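Side-chain contact in peroxisomal catalase A (Saccharomyces cerevisiae, PDB 1A4E), which probably breaks down the hydrogen peroxide made by peroxisomal oxidases into water and oxygen, using a heme cofactor: residues L306-A310 with Q311-A315. Numbering follows the deposited sequence.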
# COMPACT_ATOMS: atom_id res chain seq x y z
N LEU B 306 -12.91 12.16 -20.38
CA LEU B 306 -11.70 12.74 -20.96
C LEU B 306 -10.51 11.83 -20.73
O LEU B 306 -9.62 11.70 -21.58
CB LEU B 306 -11.41 14.09 -20.33
CG LEU B 306 -12.39 15.20 -20.64
CD1 LEU B 306 -12.04 16.42 -19.81
CD2 LEU B 306 -12.35 15.54 -22.12
N ASN B 307 -10.49 11.13 -19.60
CA ASN B 307 -9.40 10.24 -19.27
C ASN B 307 -9.98 9.00 -18.63
O ASN B 307 -10.60 9.05 -17.56
CB ASN B 307 -8.43 10.97 -18.32
CG ASN B 307 -7.13 10.22 -18.11
OD1 ASN B 307 -6.16 10.34 -18.85
ND2 ASN B 307 -7.13 9.42 -17.06
N PHE B 308 -9.78 7.88 -19.32
CA PHE B 308 -10.29 6.61 -18.86
C PHE B 308 -9.79 6.25 -17.47
O PHE B 308 -10.62 5.88 -16.65
CB PHE B 308 -9.88 5.51 -19.84
CG PHE B 308 -10.51 4.16 -19.49
CD1 PHE B 308 -11.79 3.85 -19.97
CD2 PHE B 308 -9.82 3.23 -18.71
CE1 PHE B 308 -12.36 2.61 -19.67
CE2 PHE B 308 -10.40 1.99 -18.41
CZ PHE B 308 -11.67 1.69 -18.89
N PHE B 309 -8.49 6.38 -17.16
CA PHE B 309 -7.97 5.97 -15.87
C PHE B 309 -8.55 6.76 -14.71
O PHE B 309 -9.05 6.19 -13.74
CB PHE B 309 -6.43 6.12 -15.82
CG PHE B 309 -5.85 5.69 -14.47
CD1 PHE B 309 -5.56 4.34 -14.24
CD2 PHE B 309 -5.65 6.63 -13.45
CE1 PHE B 309 -5.09 3.93 -12.99
CE2 PHE B 309 -5.18 6.22 -12.20
CZ PHE B 309 -4.90 4.87 -11.98
N ALA B 310 -8.49 8.08 -14.82
CA ALA B 310 -8.93 8.95 -13.75
C ALA B 310 -10.42 8.91 -13.46
O ALA B 310 -10.84 9.00 -12.30
CB ALA B 310 -8.53 10.37 -14.08
N GLN B 311 -11.22 8.73 -14.51
CA GLN B 311 -12.66 8.78 -14.36
C GLN B 311 -13.43 7.48 -14.34
O GLN B 311 -14.47 7.40 -13.70
CB GLN B 311 -13.21 9.68 -15.47
CG GLN B 311 -12.72 11.09 -15.24
CD GLN B 311 -13.09 12.05 -16.34
OE1 GLN B 311 -13.80 13.03 -16.13
NE2 GLN B 311 -12.60 11.79 -17.55
N VAL B 312 -12.92 6.44 -15.01
CA VAL B 312 -13.61 5.17 -15.10
C VAL B 312 -12.90 4.12 -14.24
O VAL B 312 -13.52 3.46 -13.41
CB VAL B 312 -13.67 4.72 -16.59
CG1 VAL B 312 -14.45 3.43 -16.73
CG2 VAL B 312 -14.38 5.77 -17.41
N GLU B 313 -11.59 4.00 -14.43
CA GLU B 313 -10.82 3.03 -13.67
C GLU B 313 -10.77 3.38 -12.19
O GLU B 313 -10.83 2.50 -11.33
CB GLU B 313 -9.42 2.95 -14.27
CG GLU B 313 -8.59 1.78 -13.76
CD GLU B 313 -9.14 0.38 -14.03
OE1 GLU B 313 -9.87 0.16 -14.99
OE2 GLU B 313 -8.81 -0.52 -13.27
N GLN B 314 -10.70 4.68 -11.85
CA GLN B 314 -10.72 5.09 -10.46
C GLN B 314 -12.12 5.23 -9.86
O GLN B 314 -12.27 5.54 -8.67
CB GLN B 314 -9.99 6.41 -10.32
CG GLN B 314 -8.49 6.25 -10.45
CD GLN B 314 -7.72 7.43 -9.90
OE1 GLN B 314 -6.80 7.28 -9.09
NE2 GLN B 314 -8.06 8.65 -10.32
N ALA B 315 -13.18 4.98 -10.65
CA ALA B 315 -14.54 5.10 -10.18
C ALA B 315 -14.88 3.99 -9.19
O ALA B 315 -14.54 2.83 -9.39
CB ALA B 315 -15.50 5.02 -11.34
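V312 lies over one face of the F308 ring, its CB 4.1 Å from the ring centroid in a CH-pi contact, while V312 CG1 packs against F308 CE1 at 3.7 Å. With CG anti to the backbone N (chi1 -174°), the F308 ring swings back alongside the next turn. This is the tight, buried side of the short helix. Its backbone widens into a pi-type turn: F308 O takes both V312 N (2.9 Å) and E313 N (3.1 Å), one from each face of the carbonyl plane. F309 turns back likewise, and two groups reach the same side of its ring, E313 CG 4.0 Å from F309 CD1 and Q314 CD 3.6 Å from F309 CE2. Replacing F309 by alanine would remove the ring both side chains rest on and probably leave the Q314 amide freer to turn, though its NE2 still bonds N377 O of a second subunit. The L306 end is looser: of that exposed side chain, CB alone comes near Q311. Helix 308-313 follows strand 294-303; the V312 side chain touches R93 of strand 87-95 and lies about 7 Å from the heme, R348 of helix 332-348 binds E313 O, and two neighbouring subunits pack on F308 and F309.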